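Long-range contacts in hypothetical membrane protein (Corynebacterium glutamicum, PDB 6JSA), which binds heme through this C-terminal domain of HtaA and probably helps pass heme along the uptake machinery of corynebacteria: residues S9-V14 with Q42-G47; G59-P64 with I85-N90; A81-S86 with L94-V99; L118-L123 with G132-S137. All coordinates share one frame; numbering follows the deposited sequence. Where two conformers were deposited one is given.

Overall arrangement
Contact 1 is the buried one of the four, with aromatic side chains on one face and water-linked glutamines on the other, and lies towards the heme end of the domain. The other three are partly buried, each with an apolar face turned inward and a polar or mixed one on the other side. Contacts 2 and 3 hold the two edges of strand 76-88 and share Ile-85 and Ser-86; contact 2 is a regular pairing with a glycine-phenylalanine contact, while contact 3 adds charge and a bulge. Contact 4 closes the hairpin of strands 113-125 and 129-138, also bulged, with serines and an asparagine outside. Phe-63 of contact 2 packs on contact 1, and Leu-118 of contact 4 on contact 3.

Contact 1 of 4, residues S9-V14 with Q42-G47; sequences SAQWGV and QFQFSG
Antiparallel pairing of strands 3-12 and 42-53, in this heme-binding domain, sets Ala-10 opposite Phe-45 and Trp-12 opposite Phe-43. Ala-10 and Phe-45 exchange both backbone bonds (Ala-10 N to Phe-45 O 3.0 Å, Phe-45 N to Ala-10 O 2.9 Å). Trp-12 N reaches Phe-43 O at 3.1 Å, whereas the return bond from Phe-43 N to Trp-12 O is weak and bent to 130°. The Phe-45 ring has Ala-10 O at its edge and Trp-12 CB against CE1 (4.2 Å), and the Phe-43 ring brings its edge to Gly-13 O (CE2 to O 3.5 Å). CG anti to the backbone N (chi1 -174°) carries the Trp-12 indole to Val-14, whose CA covers the centre of one face, while NE1 bonds Asp-157 O. On the face opposite the aromatic rings, Gln-11 CG touches Gln-44 OE1 at 3.6 Å, the amides 28° from coplanar, and a water bridges Gln-11 NE2 and Gln-44 OE1. Another water links Gly-13 N to Gln-42 NE2, while Gln-42 OE1 bonds Asn-40 ND2. Strand 159-165 lies along the far edge of 9-12, where Gln-11 OE1 bonds Ser-160 OG; strands 66-71 and 76-88 cover the aromatic face, with Ile-67 and Ile-83 on Phe-45.

Contact 2 of 4, residues G59-P64 with I85-N90; sequences GSINFP and ISFNGN
Four backbone hydrogen bonds tie Gly-59 to Phe-87 and Ile-61 to Ile-85, two in each pair. The shortest runs from Ile-61 N to Ile-85 O at 2.8 Å; its reverse, Ile-85 N to Ile-61 O, is 2.9 Å. Between these pairs CA-H...O contacts (Ser-60 CA to Ile-85 O 3.3 Å) add to the seam. The aromatic contact is a CH-pi one. With CG between the backbone N and the carbonyl carbon (chi1 61°), the Phe-87 ring leans across to the neighbouring strand and lays its face over Gly-59. Gly-59 CA stands 3.9 Å from the ring centroid, 20° off the normal, and Gly-59 N sits 3.5 Å above the ring plane. Apolar contact is lighter: Phe-63 CE2 touches Ile-85 CD1 at 4.3 Å, and Ile-61 CG1 meets the edge of the Phe-87 ring. On the polar face, the Ser-60 and Ser-86 hydroxyl oxygens lie 3.5 Å apart (OG to OG), and Ser-60 OG bonds Glu-84 OE2. Glycine beneath a phenylalanine ring, cross-strand in a hydrogen-bonded pair, is a known antiparallel-sheet arrangement; here it joins strands 58-62 and 76-88, away from the heme site.

Contact 3 of 4, residues A81-S86 with L94-V99; sequences ANIEIS and LIADVV
The Asn-82 amide and the Asp-97 carboxylate are the flat groups that meet here, their planes 70° apart. Asn-82 ND2 gives a nearly straight hydrogen bond (167°, 2.9 Å) to Asp-97 OD2, which lies in the amide plane; the oxygen is approached on its anti side, out of the carboxylate plane. Asp-97 CG stands beside its own backbone N (chi1 -55°), and this brings OD2 over to Asn-82. Asp-97 OD1 is taken by a salt bridge to Arg-112. The same arginine reaches Glu-84 OE1, and Ser-60 holds OE2, so both Glu-84 carboxylate oxygens are bound while the chain runs beside Ile-95, whose CD1 touches Glu-84 CD at 4.0 Å. Backbone bonds flank a bulge at which the register slips by one: Asp-97 N to Ala-81 O (2.8 Å) before it, Ile-95 N to Glu-84 O (2.9 Å) after it. On the inner side Ile-83 CG2 rests on Ala-96 CB at 4.0 Å, and Leu-94 CD1 lies 4.3 Å from Ile-85 CG1. The corner at Asn-82 is thus pinned to strand 91-101 by side chain and backbone, and Arg-112, bridged to both acids, probably favours their ionised forms and offsets part of their negative charge.

Contact 4 of 4, residues L118-L123 with G132-S137; sequences LNFSAL and GSASVS
Ala-134 is the bump and the Phe-120 ring the floor it settles on: Ala-134 CB sits 3.7 Å from the ring centroid and 13° off the normal, a CH-pi contact over the face. Leu-123 CD2 lies on the opposite face, offset toward the rim, so the ring is sandwiched between a methyl of the partner strand and one of its own. With Phe-120 CG placed beside the backbone N (chi1 -75°), the ring turns under Ala-134. The same methyl also leans on Leu-118 CB at 3.9 Å, filling the dip between the leucine and the phenylalanine. Farther along, Leu-118 and Val-136 run side by side, pointing the same way, with Leu-118 CD2 against Val-136 CG2 at 3.6 Å. At the other end Gly-132 presents bare backbone to the leucine, and the chains close to 4.1 Å between Gly-132 CA and Leu-123 CA. Opposite this apolar face stand Asn-119, Ser-133 and Ser-135, with Ser-135 OG set 3.5 Å from Asn-119 CB. The extra residue at the bend swells the strand: Ser-121 N reaches Ser-133 O at 2.9 Å, and Ala-122 N bonds the same oxygen weakly. Ser-133 N returns a bond to Ala-122 O (2.9 Å), beyond the bulge. Strand 159-165 lines the other edge of 132-137, Phe-161 touching Phe-120 and Ile-159 touching Val-136. Ser-121 and Ala-122 facing one residue, Ser-133, make a classic beta bulge, here in the antiparallel hairpin of strands 113-125 and 129-138.

Contact 1 of 4, residues S9-V14 with Q42-G47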
loop_
_atom_site.group_PDB
_atom_site.type_symbol
_atom_site.label_atom_id
_atom_site.label_comp_id
_atom_site.label_asym_id
_atom_site.label_seq_id
_atom_site.Cartn_x
_atom_site.Cartn_y
_atom_site.Cartn_z
ATOM N N SER A 9 7.021 -1.757 10.594
ATOM C CA SER A 9 6.700 -0.451 10.050
ATOM C C SER A 9 6.870 -0.519 8.543
ATOM O O SER A 9 7.674 -1.298 8.025
ATOM C CB SER A 9 7.602 0.647 10.621
ATOM O OG SER A 9 8.937 0.446 10.213
ATOM N N ALA A 10 6.079 0.276 7.836
ATOM C CA ALA A 10 6.188 0.349 6.391
ATOM C C ALA A 10 6.029 1.795 5.969
ATOM O O ALA A 10 5.381 2.598 6.653
ATOM C CB ALA A 10 5.165 -0.539 5.671
ATOM N N GLN A 11 6.618 2.108 4.818
ATOM C CA GLN A 11 6.583 3.439 4.234
ATOM C C GLN A 11 6.178 3.292 2.778
ATOM O O GLN A 11 6.814 2.542 2.024
ATOM C CB GLN A 11 7.950 4.118 4.348
ATOM C CG GLN A 11 8.482 4.190 5.784
ATOM C CD GLN A 11 9.121 2.882 6.254
ATOM O OE1 GLN A 11 9.837 2.221 5.500
ATOM N NE2 GLN A 11 8.850 2.502 7.499
ATOM N N TRP A 12 5.106 3.981 2.386
ATOM C CA TRP A 12 4.606 3.905 1.014
ATOM C C TRP A 12 3.840 5.180 0.719
ATOM O O TRP A 12 2.882 5.498 1.430
ATOM C CB TRP A 12 3.692 2.700 0.839
ATOM C CG TRP A 12 3.253 2.478 -0.587
ATOM C CD1 TRP A 12 4.041 2.507 -1.711
ATOM C CD2 TRP A 12 1.932 2.150 -1.037
ATOM N NE1 TRP A 12 3.287 2.231 -2.824
ATOM C CE2 TRP A 12 1.990 2.012 -2.443
ATOM C CE3 TRP A 12 0.701 1.976 -0.393
ATOM C CZ2 TRP A 12 0.868 1.703 -3.214
ATOM C CZ3 TRP A 12 -0.420 1.672 -1.165
ATOM C CH2 TRP A 12 -0.321 1.537 -2.559
ATOM N N GLY A 13 4.243 5.897 -0.326
ATOM C CA GLY A 13 3.523 7.099 -0.681
ATOM C C GLY A 13 2.330 6.918 -1.595
ATOM O O GLY A 13 1.708 7.920 -1.965
ATOM N N VAL A 14 1.977 5.680 -1.939
ATOM C CA VAL A 14 0.988 5.350 -2.963
ATOM C C VAL A 14 1.566 5.712 -4.324
ATOM O O VAL A 14 2.038 4.832 -5.052
ATOM C CB VAL A 14 -0.414 5.939 -2.707
ATOM C CG1 VAL A 14 -1.369 5.473 -3.793
ATOM C CG2 VAL A 14 -0.918 5.498 -1.330
ATOM N N GLN A 42 5.643 9.960 2.290
ATOM C CA GLN A 42 5.270 8.554 2.379
ATOM C C GLN A 42 4.291 8.388 3.528
ATOM O O GLN A 42 4.524 8.899 4.629
ATOM C CB GLN A 42 6.482 7.649 2.625
ATOM C CG GLN A 42 7.492 7.669 1.505
ATOM C CD GLN A 42 8.675 6.790 1.823
ATOM O OE1 GLN A 42 9.491 7.126 2.680
ATOM N NE2 GLN A 42 8.759 5.645 1.162
ATOM N N PHE A 43 3.209 7.664 3.279
ATOM C CA PHE A 43 2.350 7.236 4.369
ATOM C C PHE A 43 3.095 6.245 5.256
ATOM O O PHE A 43 3.913 5.447 4.782
ATOM C CB PHE A 43 1.035 6.700 3.810
ATOM C CG PHE A 43 0.326 7.729 2.974
ATOM C CD1 PHE A 43 -0.372 8.764 3.586
ATOM C CD2 PHE A 43 0.433 7.726 1.590
ATOM C CE1 PHE A 43 -0.986 9.750 2.834
ATOM C CE2 PHE A 43 -0.177 8.712 0.824
ATOM C CZ PHE A 43 -0.896 9.728 1.448
ATOM N N GLN A 44 2.855 6.348 6.563
ATOM C CA GLN A 44 3.633 5.656 7.583
ATOM C C GLN A 44 2.710 4.671 8.279
ATOM O O GLN A 44 1.701 5.068 8.880
ATOM C CB GLN A 44 4.203 6.657 8.593
ATOM C CG GLN A 44 5.049 7.762 7.958
ATOM C CD GLN A 44 6.419 7.281 7.529
ATOM O OE1 GLN A 44 7.053 6.492 8.227
ATOM N NE2 GLN A 44 6.891 7.761 6.389
ATOM N N PHE A 45 3.054 3.395 8.191
ATOM C CA PHE A 45 2.227 2.318 8.706
ATOM C C PHE A 45 2.950 1.651 9.863
ATOM O O PHE A 45 4.174 1.478 9.828
ATOM C CB PHE A 45 1.935 1.288 7.608
ATOM C CG PHE A 45 1.259 1.879 6.399
ATOM C CD1 PHE A 45 2.004 2.458 5.378
ATOM C CD2 PHE A 45 -0.124 1.876 6.302
ATOM C CE1 PHE A 45 1.381 3.018 4.274
ATOM C CE2 PHE A 45 -0.758 2.430 5.194
ATOM C CZ PHE A 45 -0.002 3.002 4.184
ATOM N N SER A 46 2.183 1.275 10.877
ATOM C CA SER A 46 2.737 0.709 12.091
ATOM C C SER A 46 1.893 -0.498 12.462
ATOM O O SER A 46 0.676 -0.382 12.608
ATOM C CB SER A 46 2.690 1.777 13.183
ATOM O OG SER A 46 3.259 1.297 14.376
ATOM N N GLY A 47 2.526 -1.667 12.591
ATOM C CA GLY A 47 1.785 -2.885 12.843
ATOM C C GLY A 47 2.528 -3.818 13.775
ATOM O O GLY A 47 3.752 -3.759 13.914
HETATM O O HOH W 1 6.874 3.966 9.210
HETATM O O HOH W 2 6.981 5.291 -1.136
#

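Contact 2 of 4, residues G59-P64 with I85-N90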
loop_
_atom_site.group_PDB
_atom_site.type_symbol
_atom_site.label_atom_id
_atom_site.label_comp_id
_atom_site.label_asym_id
_atom_site.label_seq_id
_atom_site.Cartn_x
_atom_site.Cartn_y
_atom_site.Cartn_z
ATOM N N GLY A 59 6.281 -14.622 3.745
ATOM C CA GLY A 59 5.764 -13.891 4.885
ATOM C C GLY A 59 4.576 -13.045 4.500
ATOM O O GLY A 59 4.275 -12.841 3.317
ATOM N N SER A 60 3.897 -12.564 5.537
ATOM C CA SER A 60 2.849 -11.561 5.427
ATOM C C SER A 60 3.011 -10.608 6.595
ATOM O O SER A 60 3.062 -11.046 7.749
ATOM C CB SER A 60 1.460 -12.194 5.485
ATOM O OG SER A 60 1.008 -12.508 4.189
ATOM N N ILE A 61 3.095 -9.319 6.285
ATOM C CA ILE A 61 3.244 -8.257 7.271
ATOM C C ILE A 61 1.979 -7.409 7.174
ATOM O O ILE A 61 1.712 -6.806 6.125
ATOM C CB ILE A 61 4.488 -7.395 6.990
ATOM C CG1 ILE A 61 5.693 -8.248 6.554
ATOM C CG2 ILE A 61 4.810 -6.530 8.202
ATOM C CD1 ILE A 61 6.249 -9.111 7.642
ATOM N N ASN A 62 1.197 -7.369 8.250
ATOM C CA ASN A 62 -0.126 -6.755 8.240
ATOM C C ASN A 62 -0.135 -5.426 8.982
ATOM O O ASN A 62 0.449 -5.303 10.065
ATOM C CB ASN A 62 -1.150 -7.669 8.915
ATOM C CG ASN A 62 -1.429 -8.909 8.119
ATOM O OD1 ASN A 62 -2.151 -8.865 7.123
ATOM N ND2 ASN A 62 -0.875 -10.031 8.556
ATOM N N PHE A 63 -0.842 -4.446 8.416
ATOM C CA PHE A 63 -0.954 -3.139 9.045
ATOM C C PHE A 63 -2.407 -2.702 9.129
ATOM O O PHE A 63 -3.168 -2.899 8.175
ATOM C CB PHE A 63 -0.169 -2.091 8.248
ATOM C CG PHE A 63 1.293 -2.402 8.155
ATOM C CD1 PHE A 63 2.162 -1.979 9.148
ATOM C CD2 PHE A 63 1.800 -3.152 7.100
ATOM C CE1 PHE A 63 3.509 -2.279 9.089
ATOM C CE2 PHE A 63 3.147 -3.457 7.041
ATOM C CZ PHE A 63 3.998 -3.016 8.036
ATOM N N PRO A 64 -2.814 -2.096 10.239
ATOM C CA PRO A 64 -4.129 -1.453 10.305
ATOM C C PRO A 64 -4.024 -0.050 9.715
ATOM O O PRO A 64 -2.950 0.411 9.324
ATOM C CB PRO A 64 -4.371 -1.380 11.810
ATOM C CG PRO A 64 -2.998 -1.056 12.329
ATOM C CD PRO A 64 -2.033 -1.847 11.466
ATOM N N ILE A 85 1.808 -6.497 3.215
ATOM C CA ILE A 85 2.915 -6.891 2.356
ATOM C C ILE A 85 3.055 -8.401 2.460
ATOM O O ILE A 85 3.362 -8.933 3.531
ATOM C CB ILE A 85 4.217 -6.199 2.786
ATOM C CG1 ILE A 85 4.082 -4.678 2.655
ATOM C CG2 ILE A 85 5.379 -6.716 1.963
ATOM C CD1 ILE A 85 5.220 -3.913 3.289
ATOM N N SER A 86 2.823 -9.095 1.356
ATOM C CA SER A 86 2.982 -10.537 1.278
ATOM C C SER A 86 4.141 -10.828 0.339
ATOM O O SER A 86 4.275 -10.181 -0.703
ATOM C CB SER A 86 1.693 -11.166 0.747
ATOM O OG SER A 86 1.760 -12.573 0.751
ATOM N N PHE A 87 5.000 -11.777 0.712
ATOM C CA PHE A 87 6.137 -12.095 -0.135
ATOM C C PHE A 87 6.376 -13.595 -0.184
ATOM O O PHE A 87 6.106 -14.324 0.770
ATOM C CB PHE A 87 7.427 -11.330 0.235
ATOM C CG PHE A 87 7.942 -11.600 1.631
ATOM C CD1 PHE A 87 7.546 -10.809 2.703
ATOM C CD2 PHE A 87 8.865 -12.616 1.860
ATOM C CE1 PHE A 87 8.040 -11.051 3.982
ATOM C CE2 PHE A 87 9.357 -12.855 3.132
ATOM C CZ PHE A 87 8.947 -12.071 4.190
ATOM N N ASN A 88 6.874 -14.029 -1.333
ATOM C CA ASN A 88 7.309 -15.408 -1.562
ATOM C C ASN A 88 8.625 -15.271 -2.320
ATOM O O ASN A 88 8.617 -14.932 -3.508
ATOM C CB ASN A 88 6.291 -16.177 -2.396
ATOM C CG ASN A 88 4.988 -16.430 -1.660
ATOM O OD1 ASN A 88 4.094 -15.585 -1.644
ATOM N ND2 ASN A 88 4.866 -17.612 -1.070
ATOM N N GLY A 89 9.740 -15.514 -1.641
ATOM C CA GLY A 89 10.965 -15.161 -2.324
ATOM C C GLY A 89 11.009 -13.658 -2.536
ATOM O O GLY A 89 10.426 -12.881 -1.777
ATOM N N ASN A 90 11.668 -13.242 -3.614
ATOM C CA ASN A 90 11.891 -11.831 -3.901
ATOM C C ASN A 90 10.750 -11.183 -4.690
ATOM O O ASN A 90 10.933 -10.103 -5.266
ATOM C CB ASN A 90 13.242 -11.644 -4.594
ATOM C CG ASN A 90 14.400 -12.033 -3.697
ATOM O OD1 ASN A 90 14.369 -11.788 -2.488
ATOM N ND2 ASN A 90 15.420 -12.655 -4.276
#

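Contact 3 of 4, residues A81-S86 with L94-V99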
loop_
_atom_site.group_PDB
_atom_site.type_symbol
_atom_site.label_atom_id
_atom_site.label_comp_id
_atom_site.label_asym_id
_atom_site.label_seq_id
_atom_site.Cartn_x
_atom_site.Cartn_y
_atom_site.Cartn_z
ATOM N N ALA A 81 -7.236 0.768 2.868
ATOM C CA ALA A 81 -7.165 0.385 4.274
ATOM C C ALA A 81 -6.520 -0.984 4.447
ATOM O O ALA A 81 -6.543 -1.831 3.551
ATOM C CB ALA A 81 -8.551 0.358 4.918
ATOM N N ASN A 82 -5.955 -1.197 5.639
ATOM C CA ASN A 82 -5.471 -2.517 6.052
ATOM C C ASN A 82 -4.468 -3.101 5.055
ATOM O O ASN A 82 -4.622 -4.229 4.559
ATOM C CB ASN A 82 -6.643 -3.468 6.278
ATOM C CG ASN A 82 -7.547 -3.003 7.375
ATOM O OD1 ASN A 82 -7.084 -2.697 8.471
ATOM N ND2 ASN A 82 -8.843 -2.938 7.096
ATOM N N ILE A 83 -3.411 -2.338 4.772
ATOM C CA ILE A 83 -2.428 -2.824 3.807
ATOM C C ILE A 83 -1.689 -4.030 4.372
ATOM O O ILE A 83 -1.525 -4.191 5.592
ATOM C CB ILE A 83 -1.450 -1.744 3.308
ATOM C CG1 ILE A 83 -0.431 -1.376 4.380
ATOM C CG2 ILE A 83 -2.192 -0.534 2.778
ATOM C CD1 ILE A 83 0.808 -0.714 3.787
ATOM N N GLU A 84 -1.242 -4.891 3.465
ATOM C CA GLU A 84 -0.508 -6.100 3.801
ATOM C C GLU A 84 0.579 -6.281 2.756
ATOM O O GLU A 84 0.309 -6.181 1.554
ATOM C CB GLU A 84 -1.439 -7.319 3.795
ATOM C CG GLU A 84 -0.727 -8.656 3.854
ATOM C CD GLU A 84 -1.689 -9.820 3.779
ATOM O OE1 GLU A 84 -2.917 -9.597 3.909
ATOM O OE2 GLU A 84 -1.218 -10.960 3.582
ATOM N N ILE A 85 1.808 -6.497 3.215
ATOM C CA ILE A 85 2.915 -6.891 2.356
ATOM C C ILE A 85 3.055 -8.401 2.460
ATOM O O ILE A 85 3.362 -8.933 3.531
ATOM C CB ILE A 85 4.217 -6.199 2.786
ATOM C CG1 ILE A 85 4.082 -4.678 2.655
ATOM C CG2 ILE A 85 5.379 -6.716 1.963
ATOM C CD1 ILE A 85 5.220 -3.913 3.289
ATOM N N SER A 86 2.823 -9.095 1.356
ATOM C CA SER A 86 2.982 -10.537 1.278
ATOM C C SER A 86 4.141 -10.828 0.339
ATOM O O SER A 86 4.275 -10.181 -0.703
ATOM C CB SER A 86 1.693 -11.166 0.747
ATOM O OG SER A 86 1.760 -12.573 0.751
ATOM N N LEU A 94 1.083 -6.483 -2.770
ATOM C CA LEU A 94 0.592 -5.457 -1.858
ATOM C C LEU A 94 -0.928 -5.556 -1.883
ATOM O O LEU A 94 -1.550 -5.345 -2.930
ATOM C CB LEU A 94 1.071 -4.082 -2.309
ATOM C CG LEU A 94 0.673 -2.903 -1.426
ATOM C CD1 LEU A 94 1.089 -3.128 0.021
ATOM C CD2 LEU A 94 1.299 -1.633 -1.987
ATOM N N ILE A 95 -1.513 -5.924 -0.750
ATOM C CA ILE A 95 -2.945 -6.170 -0.620
ATOM C C ILE A 95 -3.554 -5.076 0.251
ATOM O O ILE A 95 -2.937 -4.635 1.225
ATOM C CB ILE A 95 -3.156 -7.561 0.010
ATOM C CG1 ILE A 95 -2.559 -8.659 -0.883
ATOM C CG2 ILE A 95 -4.620 -7.830 0.304
ATOM C CD1 ILE A 95 -2.294 -9.963 -0.148
ATOM N N ALA A 96 -4.768 -4.643 -0.087
ATOM C CA ALA A 96 -5.467 -3.660 0.729
ATOM C C ALA A 96 -6.960 -3.780 0.473
ATOM O O ALA A 96 -7.390 -4.368 -0.523
ATOM C CB ALA A 96 -4.989 -2.241 0.424
ATOM N N ASP A 97 -7.745 -3.223 1.394
ATOM C CA ASP A 97 -9.175 -3.023 1.193
ATOM C C ASP A 97 -9.362 -1.676 0.507
ATOM O O ASP A 97 -8.862 -0.656 0.991
ATOM C CB ASP A 97 -9.905 -2.975 2.536
ATOM C CG ASP A 97 -9.651 -4.200 3.399
ATOM O OD1 ASP A 97 -9.267 -5.256 2.852
ATOM O OD2 ASP A 97 -9.850 -4.101 4.631
ATOM N N VAL A 98 -10.059 -1.664 -0.629
ATOM C CA VAL A 98 -10.147 -0.462 -1.456
ATOM C C VAL A 98 -11.593 -0.174 -1.830
ATOM O O VAL A 98 -12.297 -1.055 -2.332
ATOM C CB VAL A 98 -9.290 -0.579 -2.733
ATOM C CG1 VAL A 98 -9.406 0.701 -3.580
ATOM C CG2 VAL A 98 -7.842 -0.864 -2.376
ATOM N N VAL A 99 -12.015 1.075 -1.616
ATOM C CA VAL A 99 -13.284 1.605 -2.114
ATOM C C VAL A 99 -12.964 2.878 -2.883
ATOM O O VAL A 99 -12.232 3.734 -2.379
ATOM C CB VAL A 99 -14.260 1.928 -0.965
ATOM C CG1 VAL A 99 -15.585 2.440 -1.517
ATOM C CG2 VAL A 99 -14.456 0.715 -0.066
#

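Contact 4 of 4, residues L118-L123 with G132-S137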
loop_
_atom_site.group_PDB
_atom_site.type_symbol
_atom_site.label_atom_id
_atom_site.label_comp_id
_atom_site.label_asym_id
_atom_site.label_seq_id
_atom_site.Cartn_x
_atom_site.Cartn_y
_atom_site.Cartn_z
ATOM N N LEU A 118 4.688 -6.973 -6.271
ATOM C CA LEU A 118 5.939 -6.498 -5.706
ATOM C C LEU A 118 7.121 -7.237 -6.311
ATOM O O LEU A 118 7.107 -8.466 -6.439
ATOM C CB LEU A 118 5.965 -6.731 -4.198
ATOM C CG LEU A 118 4.850 -6.043 -3.422
ATOM C CD1 LEU A 118 5.024 -6.278 -1.932
ATOM C CD2 LEU A 118 4.818 -4.556 -3.730
ATOM N N ASN A 119 8.158 -6.479 -6.643
ATOM C CA ASN A 119 9.448 -7.022 -7.049
ATOM C C ASN A 119 10.475 -6.408 -6.108
ATOM O O ASN A 119 10.731 -5.199 -6.169
ATOM C CB ASN A 119 9.749 -6.665 -8.505
ATOM C CG ASN A 119 11.098 -7.178 -8.960
ATOM O OD1 ASN A 119 11.647 -8.110 -8.379
ATOM N ND2 ASN A 119 11.640 -6.569 -10.008
ATOM N N PHE A 120 11.027 -7.226 -5.210
ATOM C CA PHE A 120 11.924 -6.714 -4.183
ATOM C C PHE A 120 13.310 -6.469 -4.751
ATOM O O PHE A 120 13.905 -7.359 -5.362
ATOM C CB PHE A 120 11.994 -7.673 -2.994
ATOM C CG PHE A 120 10.772 -7.623 -2.132
ATOM C CD1 PHE A 120 9.662 -8.406 -2.431
ATOM C CD2 PHE A 120 10.707 -6.760 -1.046
ATOM C CE1 PHE A 120 8.510 -8.337 -1.662
ATOM C CE2 PHE A 120 9.556 -6.692 -0.263
ATOM C CZ PHE A 120 8.457 -7.486 -0.573
ATOM N N SER A 121 13.813 -5.250 -4.561
ATOM C CA SER A 121 15.210 -4.958 -4.849
ATOM C C SER A 121 16.105 -5.360 -3.684
ATOM O O SER A 121 17.297 -5.628 -3.878
ATOM C CB SER A 121 15.370 -3.467 -5.144
ATOM O OG SER A 121 14.853 -2.686 -4.079
ATOM N N ALA A 122 15.543 -5.410 -2.477
ATOM C CA ALA A 122 16.232 -5.874 -1.283
ATOM C C ALA A 122 15.200 -6.578 -0.426
ATOM O O ALA A 122 14.089 -6.072 -0.252
ATOM C CB ALA A 122 16.817 -4.695 -0.500
ATOM N N LEU A 123 15.547 -7.752 0.084
ATOM C CA LEU A 123 14.677 -8.457 1.016
ATOM C C LEU A 123 15.567 -9.311 1.898
ATOM O O LEU A 123 16.252 -10.213 1.404
ATOM C CB LEU A 123 13.648 -9.314 0.281
ATOM C CG LEU A 123 12.664 -10.080 1.167
ATOM C CD1 LEU A 123 11.878 -9.140 2.058
ATOM C CD2 LEU A 123 11.734 -10.892 0.296
ATOM N N GLY A 132 12.812 -4.941 3.741
ATOM C CA GLY A 132 12.920 -4.974 2.301
ATOM C C GLY A 132 12.341 -3.741 1.655
ATOM O O GLY A 132 11.669 -2.925 2.293
ATOM N N SER A 133 12.623 -3.628 0.362
ATOM C CA SER A 133 12.097 -2.569 -0.488
ATOM C C SER A 133 11.694 -3.195 -1.812
ATOM O O SER A 133 12.418 -4.045 -2.346
ATOM C CB SER A 133 13.157 -1.494 -0.758
ATOM O OG SER A 133 13.534 -0.823 0.429
ATOM N N ALA A 134 10.549 -2.775 -2.345
ATOM C CA ALA A 134 10.034 -3.355 -3.577
ATOM C C ALA A 134 9.404 -2.301 -4.472
ATOM O O ALA A 134 8.779 -1.350 -3.994
ATOM C CB ALA A 134 8.981 -4.423 -3.282
ATOM N N SER A 135 9.561 -2.487 -5.780
ATOM C CA SER A 135 8.733 -1.758 -6.729
ATOM C C SER A 135 7.315 -2.321 -6.697
ATOM O O SER A 135 7.094 -3.495 -6.368
ATOM C CB SER A 135 9.302 -1.883 -8.146
ATOM O OG SER A 135 9.262 -3.230 -8.583
ATOM N N VAL A 136 6.352 -1.461 -7.032
ATOM C CA VAL A 136 4.926 -1.774 -6.970
ATOM C C VAL A 136 4.332 -1.558 -8.357
ATOM O O VAL A 136 4.291 -0.426 -8.853
ATOM C CB VAL A 136 4.202 -0.902 -5.930
ATOM C CG1 VAL A 136 2.734 -1.282 -5.865
ATOM C CG2 VAL A 136 4.868 -1.015 -4.549
ATOM N N SER A 137 3.851 -2.636 -8.972
ATOM C CA SER A 137 3.277 -2.601 -10.314
ATOM C C SER A 137 1.768 -2.737 -10.198
ATOM O O SER A 137 1.270 -3.748 -9.700
ATOM C CB SER A 137 3.828 -3.751 -11.151
ATOM O OG SER A 137 5.215 -3.600 -11.361
#